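PDB 4REN: UDP-glucose:anthocyanidin 3-O-glucosyltransferase from Clitoria ternatea, which belongs to the GT-B clan of glycosyltransferases, built from two Rossmann-like domains, each folded round a parallel beta sheet. Local coordinates for residues F10-G15 and D114-S119; K81-L86 and E189-R194; D149-K154 and D181-G186. All blocks are in the same frame, centred on the assembly; numbering follows the deposited sequence.

Contact 1 of 3, residues F10-G15 and D114-S119; sequences FPFPFG and DAFVTS. With P5M (2-(3,4-dihydroxy-5-methoxyphenyl)-3,5,7-trihydroxychromenium), chain B.
At the C-terminal ends of two neighbouring strands of the N-terminal Rossmann-like sheet, 6-10 and 110-114, the loops that follow meet through F12, D114, F116 and V117. The pairing between these two strands reaches its last rung here: D114 N donates to F10 O at 2.9 Å, and beyond it the two chains diverge. Segment 114-119 curls into a type I turn from D114 to V117. Its first residue also makes an Asx turn, in which D114 OD2 offers its anti lone pair to F116 N at 3.1 Å, the N-H pointing almost straight at the oxygen (174°). The other oxygen, OD1, bonds H17 ND1, and H17 NE2 in turn bonds the ligand P5M, so D114 is a second-shell residue gripped through both oxygens. F12 carries the apolar half. With its CG anti to the backbone N (chi1 -162°), the ring reaches across to F116, whose CB sits over one face, 3.9 Å from the centroid, while the F116 ring turns its edge to that same face in a T-shaped pair (planes at 89°). F14 CD2 backs the opposite face, and V117 CG2 lies near the ring plane, 4.2 Å from F12 CD1. Next to CD2, which faces F12, F116 CE2 lies 3.7 Å from C9 of P5M, and F12 thereby backs a residue of the pocket wall. Loops at the C-terminal ends of adjacent parallel strands are where Rossmann-like folds characteristically form their binding crevice.

Contact 2 of 3, residues K81-L86 and E189-R194; sequences KLDLFL and ETLFSR. With P5M (2-(3,4-dihydroxy-5-methoxyphenyl)-3,5,7-trihydroxychromenium), chain B.
L82 lays its CD1 methyl over the face of the F192 ring, 3.8 Å from the centroid and only 8° off the normal, a CH-pi contact with the methyl almost above the ring centre. The same L82 CD1 lies 3.6 Å from C17 of P5M, and the F192 ring turns its edge to the ligand, with F192 CZ 3.5 Å from O12 of P5M. One leucine methyl thus touches both the protein ring and P5M. L86 takes a different approach, its CD1 standing near the plane of the F192 ring, 4.0 Å from F192 CD1, while its CB touches L191 CD2. The polar element is D83. Its CG is anti to the carbonyl carbon (chi1 -78°), and D83 OD1 comes to F192 N at 2.7 Å, although the bent N-H angle of 122° makes this a weak hydrogen bond. That nitrogen belongs to the first turn of helix 191-196, whose start is closed by a capping box: S193 N donates to T190 OG1 at 2.9 Å, and T190 N donates back to S193 OG at 3.0 Å. F192 is thus held twice, weakly at its backbone N-H by D83 and at its ring by L82 and L86, which implies a mainly apolar contact with a probable electrostatic contribution from the carboxylate beside the helix start.

Contact 3 of 3, residues D149-K154 and D181-G186; sequences DLIRDK and DMLDVG. With P5M (2-(3,4-dihydroxy-5-methoxyphenyl)-3,5,7-trihydroxychromenium), chain B.
R152 and L183 run past each other in opposite directions, while I151 and M182 cross at about a right angle, so two adjacent residues of helix 148-157 engage the loop in different ways. The arginine chain is extended from CG to NE, its aliphatic part lying against L183, with R152 CG 4.0 Å from L183 CD2. At the end of this chain R152 NE donates to M182 O at 2.6 Å; the N-H points nearly straight at the oxygen (172°), which lies in the guanidinium plane, whereas the donor is tilted 32° from the carbonyl plane. V185 comes at the same group from above, its CG2 methyl 4.1 Å over the centre of one face of the R152 guanidinium. Edge and face are therefore taken by different partners, a carbonyl and a methyl, and together they probably limit how the guanidinium can turn. Both segments belong to the long connection between strands 131-135 and 208-211 of the N-terminal Rossmann-like sheet, and the loop enters from a short 3-10 segment containing D181 and M182. The M182 chain bends at its last torsion (chi3 -64°), which brings M182 CE to 3.7 Å from I151 CD1; I148 of the same helix also touches this side chain. One residue earlier, D181 points away from the helix, and D181 OD1 accepts a hydrogen bond from O29 of P5M at 2.7 Å.

In the fold
All three contacts lie in the domain built on the seven-stranded parallel sheet, and all touch P5M. Contact 1 sits at the ends of two of its strands; contacts 2 and 3 use helices and loops beyond them. The centres of contacts 1 and 2 are about 11 Å apart and those of contacts 2 and 3 about 17 Å; F12 touches F192, and S193 touches D181. Contacts 1 and 3, about 23 Å apart between centres, do not meet. Along the chain, contacts 1 and 2 interlock, their segments alternating, and contact 3 is nested inside the loop closed by contact 2. Residues distant in sequence are thus gathered round one ligand pocket.

Contact 1 of 3, residues F10-G15 and D114-S119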
loop_
_atom_site.group_PDB
_atom_site.type_symbol
_atom_site.label_atom_id
_atom_site.label_comp_id
_atom_site.label_asym_id
_atom_site.label_seq_id
_atom_site.Cartn_x
_atom_site.Cartn_y
_atom_site.Cartn_z
ATOM N N PHE A 10 14.452 -9.044 0.687
ATOM C CA PHE A 10 14.278 -8.455 2.012
ATOM C C PHE A 10 13.005 -7.615 2.082
ATOM O O PHE A 10 13.015 -6.435 1.731
ATOM C CB PHE A 10 15.481 -7.582 2.382
ATOM C CG PHE A 10 16.740 -8.356 2.653
ATOM C CD1 PHE A 10 16.911 -9.026 3.855
ATOM C CD2 PHE A 10 17.759 -8.399 1.715
ATOM C CE1 PHE A 10 18.071 -9.736 4.112
ATOM C CE2 PHE A 10 18.921 -9.103 1.965
ATOM C CZ PHE A 10 19.077 -9.772 3.166
ATOM N N PRO A 11 11.901 -8.218 2.541
ATOM C CA PRO A 11 10.663 -7.451 2.680
ATOM C C PRO A 11 10.701 -6.567 3.915
ATOM O O PRO A 11 11.488 -6.824 4.826
ATOM C CB PRO A 11 9.612 -8.542 2.877
ATOM C CG PRO A 11 10.352 -9.635 3.567
ATOM C CD PRO A 11 11.731 -9.623 2.953
ATOM N N PHE A 12 9.876 -5.526 3.933
ATOM C CA PHE A 12 9.581 -4.824 5.168
ATOM C C PHE A 12 8.610 -5.755 5.877
ATOM O O PHE A 12 7.467 -5.906 5.448
ATOM C CB PHE A 12 8.938 -3.471 4.875
ATOM C CG PHE A 12 8.997 -2.506 6.026
ATOM C CD1 PHE A 12 10.195 -2.256 6.679
ATOM C CD2 PHE A 12 7.860 -1.832 6.438
ATOM C CE1 PHE A 12 10.251 -1.364 7.733
ATOM C CE2 PHE A 12 7.909 -0.940 7.488
ATOM C CZ PHE A 12 9.106 -0.704 8.136
ATOM N N PRO A 13 9.071 -6.402 6.956
ATOM C CA PRO A 13 8.408 -7.575 7.540
ATOM C C PRO A 13 7.114 -7.256 8.275
ATOM O O PRO A 13 6.920 -7.756 9.384
ATOM C CB PRO A 13 9.448 -8.085 8.540
ATOM C CG PRO A 13 10.168 -6.859 8.968
ATOM C CD PRO A 13 10.232 -5.971 7.754
ATOM N N PHE A 14 6.235 -6.463 7.672
ATOM C CA PHE A 14 5.013 -6.057 8.361
ATOM C C PHE A 14 3.785 -5.972 7.458
ATOM O O PHE A 14 3.794 -5.263 6.449
ATOM C CB PHE A 14 5.222 -4.716 9.073
ATOM C CG PHE A 14 6.377 -4.710 10.031
ATOM C CD1 PHE A 14 6.243 -5.248 11.300
ATOM C CD2 PHE A 14 7.595 -4.160 9.664
ATOM C CE1 PHE A 14 7.305 -5.241 12.185
ATOM C CE2 PHE A 14 8.659 -4.144 10.543
ATOM C CZ PHE A 14 8.516 -4.688 11.805
ATOM N N GLY A 15 2.739 -6.703 7.841
ATOM C CA GLY A 15 1.417 -6.616 7.237
ATOM C C GLY A 15 1.306 -6.346 5.749
ATOM O O GLY A 15 1.561 -7.225 4.930
ATOM N N ASP A 114 12.328 -4.234 -0.033
ATOM C CA ASP A 114 11.395 -3.145 0.204
ATOM C C ASP A 114 12.244 -1.914 0.483
ATOM O O ASP A 114 13.263 -2.003 1.165
ATOM C CB ASP A 114 10.500 -3.469 1.402
ATOM C CG ASP A 114 9.376 -2.465 1.589
ATOM O OD1 ASP A 114 8.203 -2.892 1.641
ATOM O OD2 ASP A 114 9.660 -1.254 1.705
ATOM N N ALA A 115 11.835 -0.770 -0.054
ATOM C CA ALA A 115 12.647 0.441 0.024
ATOM C C ALA A 115 12.970 0.867 1.455
ATOM O O ALA A 115 13.961 1.558 1.685
ATOM C CB ALA A 115 11.981 1.575 -0.733
ATOM N N PHE A 116 12.144 0.449 2.410
ATOM C CA PHE A 116 12.325 0.846 3.807
ATOM C C PHE A 116 13.485 0.112 4.487
ATOM O O PHE A 116 14.094 0.634 5.425
ATOM C CB PHE A 116 11.029 0.657 4.602
ATOM C CG PHE A 116 9.914 1.575 4.180
ATOM C CD1 PHE A 116 10.151 2.633 3.311
ATOM C CD2 PHE A 116 8.628 1.382 4.657
ATOM C CE1 PHE A 116 9.125 3.475 2.920
ATOM C CE2 PHE A 116 7.597 2.223 4.273
ATOM C CZ PHE A 116 7.846 3.270 3.404
ATOM N N VAL A 117 13.786 -1.094 4.017
ATOM C CA VAL A 117 14.937 -1.834 4.521
ATOM C C VAL A 117 16.191 -1.276 3.857
ATOM O O VAL A 117 16.807 -1.924 3.010
ATOM C CB VAL A 117 14.810 -3.347 4.246
ATOM C CG1 VAL A 117 15.784 -4.134 5.108
ATOM C CG2 VAL A 117 13.395 -3.806 4.528
ATOM N N THR A 118 16.561 -0.063 4.253
ATOM C CA THR A 118 17.671 0.654 3.637
ATOM C C THR A 118 19.022 0.048 3.994
ATOM O O THR A 118 20.032 0.352 3.358
ATOM C CB THR A 118 17.659 2.140 4.034
ATOM O OG1 THR A 118 17.825 2.261 5.452
ATOM C CG2 THR A 118 16.347 2.781 3.628
ATOM N N SER A 119 19.035 -0.806 5.012
ATOM C CA SER A 119 20.254 -1.495 5.418
ATOM C C SER A 119 20.668 -2.555 4.400
ATOM O O SER A 119 21.823 -2.973 4.364
ATOM C CB SER A 119 20.083 -2.133 6.800
ATOM O OG SER A 119 20.164 -1.167 7.831
HETATM O O30 P5M B . 4.733 5.592 2.433
HETATM C C2 P5M B . 4.719 5.879 3.764
HETATM C C3 P5M B . 4.403 4.833 4.773
HETATM C C9 P5M B . 4.114 3.525 4.412
HETATM C C10 P5M B . 3.829 2.589 5.402
HETATM O O27 P5M B . 3.547 1.312 5.022
HETATM C C1 P5M B . 4.998 7.166 4.207
HETATM C C6 P5M B . 4.989 7.484 5.565
HETATM O O29 P5M B . 5.269 8.761 5.948
HETATM C C5 P5M B . 4.701 6.534 6.543
HETATM C C4 P5M B . 4.407 5.223 6.202
HETATM O O12 P5M B . 4.126 4.303 7.172
HETATM C C11 P5M B . 3.836 3.004 6.840
HETATM C C14 P5M B . 3.547 2.081 7.978
HETATM C C15 P5M B . 3.372 2.677 9.222
HETATM C C16 P5M B . 3.101 1.930 10.360
HETATM O O22 P5M B . 2.930 2.549 11.561
HETATM C C19 P5M B . 3.466 0.695 7.834
HETATM C C18 P5M B . 3.197 -0.140 8.917
HETATM O O21 P5M B . 3.118 -1.498 8.753
HETATM C C23 P5M B . 2.149 -2.048 7.861
HETATM C C17 P5M B . 3.000 0.460 10.255
HETATM O O24 P5M B . 2.738 -0.303 11.354
#

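Contact 2 of 3, residues K81-L86 and E189-R194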
loop_
_atom_site.group_PDB
_atom_site.type_symbol
_atom_site.label_atom_id
_atom_site.label_comp_id
_atom_site.label_asym_id
_atom_site.label_seq_id
_atom_site.Cartn_x
_atom_site.Cartn_y
_atom_site.Cartn_z
ATOM N N LYS A 81 7.682 -1.545 16.709
ATOM C CA LYS A 81 8.126 -2.798 16.100
ATOM C C LYS A 81 8.923 -2.567 14.824
ATOM O O LYS A 81 9.869 -3.301 14.540
ATOM C CB LYS A 81 6.939 -3.725 15.824
ATOM C CG LYS A 81 6.498 -4.537 17.032
ATOM C CD LYS A 81 5.260 -5.361 16.723
ATOM C CE LYS A 81 4.864 -6.224 17.909
ATOM N NZ LYS A 81 3.652 -7.042 17.623
ATOM N N LEU A 82 8.540 -1.551 14.058
ATOM C CA LEU A 82 9.273 -1.203 12.847
ATOM C C LEU A 82 10.671 -0.726 13.233
ATOM O O LEU A 82 11.671 -1.160 12.655
ATOM C CB LEU A 82 8.551 -0.108 12.054
ATOM C CG LEU A 82 7.025 -0.131 11.920
ATOM C CD1 LEU A 82 6.569 0.889 10.888
ATOM C CD2 LEU A 82 6.496 -1.507 11.572
ATOM N N ASP A 83 10.722 0.165 14.221
ATOM C CA ASP A 83 11.981 0.701 14.729
ATOM C C ASP A 83 12.908 -0.397 15.243
ATOM O O ASP A 83 14.106 -0.400 14.948
ATOM C CB ASP A 83 11.711 1.708 15.851
ATOM C CG ASP A 83 11.275 3.061 15.331
ATOM O OD1 ASP A 83 11.662 3.419 14.200
ATOM O OD2 ASP A 83 10.552 3.771 16.059
ATOM N N LEU A 84 12.348 -1.325 16.012
ATOM C CA LEU A 84 13.130 -2.408 16.594
ATOM C C LEU A 84 13.749 -3.300 15.520
ATOM O O LEU A 84 14.903 -3.707 15.638
ATOM C CB LEU A 84 12.281 -3.232 17.564
ATOM C CG LEU A 84 11.937 -2.561 18.895
ATOM C CD1 LEU A 84 11.209 -3.520 19.816
ATOM C CD2 LEU A 84 13.194 -2.043 19.557
ATOM N N PHE A 85 12.989 -3.593 14.470
ATOM C CA PHE A 85 13.516 -4.382 13.364
ATOM C C PHE A 85 14.572 -3.602 12.589
ATOM O O PHE A 85 15.604 -4.153 12.213
ATOM C CB PHE A 85 12.397 -4.831 12.421
ATOM C CG PHE A 85 12.899 -5.429 11.138
ATOM C CD1 PHE A 85 13.368 -6.736 11.101
ATOM C CD2 PHE A 85 12.918 -4.682 9.970
ATOM C CE1 PHE A 85 13.840 -7.284 9.923
ATOM C CE2 PHE A 85 13.392 -5.223 8.791
ATOM C CZ PHE A 85 13.848 -6.528 8.766
ATOM N N LEU A 86 14.308 -2.322 12.344
ATOM C CA LEU A 86 15.254 -1.480 11.620
ATOM C C LEU A 86 16.552 -1.312 12.404
ATOM O O LEU A 86 17.616 -1.107 11.819
ATOM C CB LEU A 86 14.640 -0.112 11.308
ATOM C CG LEU A 86 13.534 -0.069 10.250
ATOM C CD1 LEU A 86 12.955 1.334 10.118
ATOM C CD2 LEU A 86 14.057 -0.559 8.911
ATOM N N GLU A 189 11.289 12.487 16.232
ATOM C CA GLU A 189 11.940 11.832 15.109
ATOM C C GLU A 189 12.257 10.380 15.459
ATOM O O GLU A 189 13.003 10.110 16.399
ATOM C CB GLU A 189 13.218 12.594 14.756
ATOM C CG GLU A 189 13.763 12.339 13.365
ATOM C CD GLU A 189 14.815 13.359 12.971
ATOM O OE1 GLU A 189 14.911 14.403 13.652
ATOM O OE2 GLU A 189 15.545 13.119 11.987
ATOM N N THR A 190 11.679 9.447 14.708
ATOM C CA THR A 190 11.896 8.023 14.948
ATOM C C THR A 190 12.941 7.455 14.001
ATOM O O THR A 190 13.307 8.096 13.017
ATOM C CB THR A 190 10.593 7.212 14.787
ATOM O OG1 THR A 190 10.064 7.401 13.468
ATOM C CG2 THR A 190 9.561 7.653 15.805
ATOM N N LEU A 191 13.417 6.250 14.304
ATOM C CA LEU A 191 14.338 5.540 13.425
ATOM C C LEU A 191 13.637 5.212 12.112
ATOM O O LEU A 191 14.268 5.151 11.058
ATOM C CB LEU A 191 14.836 4.258 14.095
ATOM C CG LEU A 191 15.823 3.375 13.323
ATOM C CD1 LEU A 191 17.053 4.165 12.920
ATOM C CD2 LEU A 191 16.222 2.171 14.151
ATOM N N PHE A 192 12.325 5.012 12.188
ATOM C CA PHE A 192 11.502 4.755 11.013
ATOM C C PHE A 192 11.379 6.003 10.142
ATOM O O PHE A 192 11.435 5.919 8.914
ATOM C CB PHE A 192 10.115 4.265 11.439
ATOM C CG PHE A 192 9.169 4.047 10.293
ATOM C CD1 PHE A 192 9.437 3.089 9.326
ATOM C CD2 PHE A 192 8.002 4.790 10.192
ATOM C CE1 PHE A 192 8.564 2.884 8.272
ATOM C CE2 PHE A 192 7.122 4.589 9.141
ATOM C CZ PHE A 192 7.404 3.635 8.179
ATOM N N SER A 193 11.211 7.159 10.780
ATOM C CA SER A 193 11.083 8.414 10.046
ATOM C C SER A 193 12.440 8.887 9.536
ATOM O O SER A 193 12.524 9.538 8.496
ATOM C CB SER A 193 10.438 9.498 10.913
ATOM O OG SER A 193 11.376 10.062 11.812
ATOM N N ARG A 194 13.499 8.558 10.272
ATOM C CA ARG A 194 14.855 8.866 9.827
ATOM C C ARG A 194 15.213 8.011 8.621
ATOM O O ARG A 194 15.951 8.443 7.737
ATOM C CB ARG A 194 15.869 8.636 10.949
ATOM C CG ARG A 194 15.871 9.711 12.018
ATOM C CD ARG A 194 16.970 9.484 13.047
ATOM N NE ARG A 194 16.868 10.428 14.157
ATOM C CZ ARG A 194 16.342 10.135 15.343
ATOM N NH1 ARG A 194 15.883 8.912 15.588
ATOM N NH2 ARG A 194 16.285 11.061 16.291
HETATM O O30 P5M B . 4.733 5.592 2.433
HETATM C C2 P5M B . 4.719 5.879 3.764
HETATM C C3 P5M B . 4.403 4.833 4.773
HETATM C C9 P5M B . 4.114 3.525 4.412
HETATM C C10 P5M B . 3.829 2.589 5.402
HETATM O O27 P5M B . 3.547 1.312 5.022
HETATM C C1 P5M B . 4.998 7.166 4.207
HETATM C C6 P5M B . 4.989 7.484 5.565
HETATM O O29 P5M B . 5.269 8.761 5.948
HETATM C C5 P5M B . 4.701 6.534 6.543
HETATM C C4 P5M B . 4.407 5.223 6.202
HETATM O O12 P5M B . 4.126 4.303 7.172
HETATM C C11 P5M B . 3.836 3.004 6.840
HETATM C C14 P5M B . 3.547 2.081 7.978
HETATM C C15 P5M B . 3.372 2.677 9.222
HETATM C C16 P5M B . 3.101 1.930 10.360
HETATM O O22 P5M B . 2.930 2.549 11.561
HETATM C C19 P5M B . 3.466 0.695 7.834
HETATM C C18 P5M B . 3.197 -0.140 8.917
HETATM O O21 P5M B . 3.118 -1.498 8.753
HETATM C C23 P5M B . 2.149 -2.048 7.861
HETATM C C17 P5M B . 3.000 0.460 10.255
HETATM O O24 P5M B . 2.738 -0.303 11.354
#

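Contact 3 of 3, residues D149-K154 and D181-G186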
loop_
_atom_site.group_PDB
_atom_site.type_symbol
_atom_site.label_atom_id
_atom_site.label_comp_id
_atom_site.label_asym_id
_atom_site.label_seq_id
_atom_site.Cartn_x
_atom_site.Cartn_y
_atom_site.Cartn_z
ATOM N N ASP A 149 13.831 19.417 2.296
ATOM C CA ASP A 149 14.151 20.747 2.804
ATOM C C ASP A 149 13.128 21.789 2.352
ATOM O O ASP A 149 12.688 22.616 3.149
ATOM C CB ASP A 149 15.562 21.165 2.387
ATOM C CG ASP A 149 16.639 20.334 3.057
ATOM O OD1 ASP A 149 16.338 19.672 4.072
ATOM O OD2 ASP A 149 17.789 20.348 2.572
ATOM N N LEU A 150 12.755 21.744 1.076
ATOM C CA LEU A 150 11.740 22.650 0.541
ATOM C C LEU A 150 10.387 22.418 1.199
ATOM O O LEU A 150 9.719 23.365 1.616
ATOM C CB LEU A 150 11.592 22.471 -0.968
ATOM C CG LEU A 150 12.549 23.226 -1.886
ATOM C CD1 LEU A 150 12.106 23.048 -3.330
ATOM C CD2 LEU A 150 12.603 24.696 -1.507
ATOM N N ILE A 151 9.985 21.153 1.271
ATOM C CA ILE A 151 8.727 20.770 1.898
ATOM C C ILE A 151 8.655 21.256 3.343
ATOM O O ILE A 151 7.662 21.853 3.756
ATOM C CB ILE A 151 8.525 19.243 1.851
ATOM C CG1 ILE A 151 8.252 18.788 0.418
ATOM C CG2 ILE A 151 7.377 18.826 2.747
ATOM C CD1 ILE A 151 8.232 17.288 0.251
ATOM N N ARG A 152 9.718 21.004 4.103
ATOM C CA ARG A 152 9.795 21.450 5.490
ATOM C C ARG A 152 9.766 22.969 5.607
ATOM O O ARG A 152 9.138 23.517 6.513
ATOM C CB ARG A 152 11.059 20.907 6.156
ATOM C CG ARG A 152 10.988 19.441 6.527
ATOM C CD ARG A 152 12.284 18.978 7.157
ATOM N NE ARG A 152 12.189 17.601 7.626
ATOM C CZ ARG A 152 13.210 16.900 8.106
ATOM N NH1 ARG A 152 14.416 17.443 8.180
ATOM N NH2 ARG A 152 13.023 15.653 8.510
ATOM N N ASP A 153 10.453 23.649 4.695
ATOM C CA ASP A 153 10.491 25.103 4.711
ATOM C C ASP A 153 9.109 25.691 4.436
ATOM O O ASP A 153 8.702 26.662 5.073
ATOM C CB ASP A 153 11.501 25.627 3.688
ATOM C CG ASP A 153 11.863 27.081 3.918
ATOM O OD1 ASP A 153 12.048 27.470 5.092
ATOM O OD2 ASP A 153 11.963 27.839 2.931
ATOM N N LYS A 154 8.386 25.091 3.496
ATOM C CA LYS A 154 7.069 25.586 3.105
ATOM C C LYS A 154 5.987 25.244 4.130
ATOM O O LYS A 154 5.086 26.047 4.375
ATOM C CB LYS A 154 6.680 25.060 1.714
ATOM C CG LYS A 154 5.333 25.577 1.202
ATOM C CD LYS A 154 4.942 24.959 -0.139
ATOM C CE LYS A 154 5.574 25.686 -1.322
ATOM N NZ LYS A 154 5.094 27.092 -1.462
ATOM N N ASP A 181 5.617 12.654 9.465
ATOM C CA ASP A 181 6.902 12.132 9.928
ATOM C C ASP A 181 8.125 12.716 9.213
ATOM O O ASP A 181 9.248 12.569 9.695
ATOM C CB ASP A 181 6.926 10.596 9.919
ATOM C CG ASP A 181 6.540 10.005 8.577
ATOM O OD1 ASP A 181 5.778 9.017 8.571
ATOM O OD2 ASP A 181 7.007 10.511 7.533
ATOM N N MET A 182 7.917 13.375 8.075
ATOM C CA MET A 182 9.022 14.076 7.421
ATOM C C MET A 182 9.068 15.549 7.815
ATOM O O MET A 182 9.896 16.314 7.318
ATOM C CB MET A 182 8.998 13.905 5.897
ATOM C CG MET A 182 7.797 14.469 5.174
ATOM S SD MET A 182 8.043 14.358 3.385
ATOM C CE MET A 182 9.446 15.449 3.189
ATOM N N LEU A 183 8.168 15.936 8.714
ATOM C CA LEU A 183 8.185 17.270 9.293
ATOM C C LEU A 183 8.712 17.202 10.725
ATOM O O LEU A 183 9.362 18.134 11.199
ATOM C CB LEU A 183 6.787 17.891 9.258
ATOM C CG LEU A 183 6.146 18.024 7.875
ATOM C CD1 LEU A 183 4.747 18.618 7.972
ATOM C CD2 LEU A 183 7.021 18.864 6.962
ATOM N N ASP A 184 8.437 16.087 11.401
ATOM C CA ASP A 184 8.896 15.870 12.774
ATOM C C ASP A 184 10.415 15.974 12.907
ATOM O O ASP A 184 11.163 15.290 12.202
ATOM C CB ASP A 184 8.423 14.506 13.298
ATOM C CG ASP A 184 6.927 14.459 13.548
ATOM O OD1 ASP A 184 6.317 15.532 13.739
ATOM O OD2 ASP A 184 6.362 13.344 13.564
ATOM N N VAL A 185 10.865 16.833 13.816
ATOM C CA VAL A 185 12.291 17.035 14.044
ATOM C C VAL A 185 12.613 16.985 15.535
ATOM O O VAL A 185 11.912 17.589 16.349
ATOM C CB VAL A 185 12.773 18.381 13.453
ATOM C CG1 VAL A 185 14.157 18.735 13.971
ATOM C CG2 VAL A 185 12.769 18.329 11.931
ATOM N N GLY A 186 13.663 16.251 15.888
ATOM C CA GLY A 186 14.111 16.180 17.266
ATOM C C GLY A 186 13.632 14.944 18.000
ATOM O O GLY A 186 13.945 13.817 17.614
HETATM O O30 P5M B . 4.733 5.592 2.433
HETATM C C2 P5M B . 4.719 5.879 3.764
HETATM C C3 P5M B . 4.403 4.833 4.773
HETATM C C9 P5M B . 4.114 3.525 4.412
HETATM C C10 P5M B . 3.829 2.589 5.402
HETATM O O27 P5M B . 3.547 1.312 5.022
HETATM C C1 P5M B . 4.998 7.166 4.207
HETATM C C6 P5M B . 4.989 7.484 5.565
HETATM O O29 P5M B . 5.269 8.761 5.948
HETATM C C5 P5M B . 4.701 6.534 6.543
HETATM C C4 P5M B . 4.407 5.223 6.202
HETATM O O12 P5M B . 4.126 4.303 7.172
HETATM C C11 P5M B . 3.836 3.004 6.840
HETATM C C14 P5M B . 3.547 2.081 7.978
HETATM C C15 P5M B . 3.372 2.677 9.222
HETATM C C16 P5M B . 3.101 1.930 10.360
HETATM O O22 P5M B . 2.930 2.549 11.561
HETATM C C19 P5M B . 3.466 0.695 7.834
HETATM C C18 P5M B . 3.197 -0.140 8.917
HETATM O O21 P5M B . 3.118 -1.498 8.753
HETATM C C23 P5M B . 2.149 -2.048 7.861
HETATM C C17 P5M B . 3.000 0.460 10.255
HETATM O O24 P5M B . 2.738 -0.303 11.354
#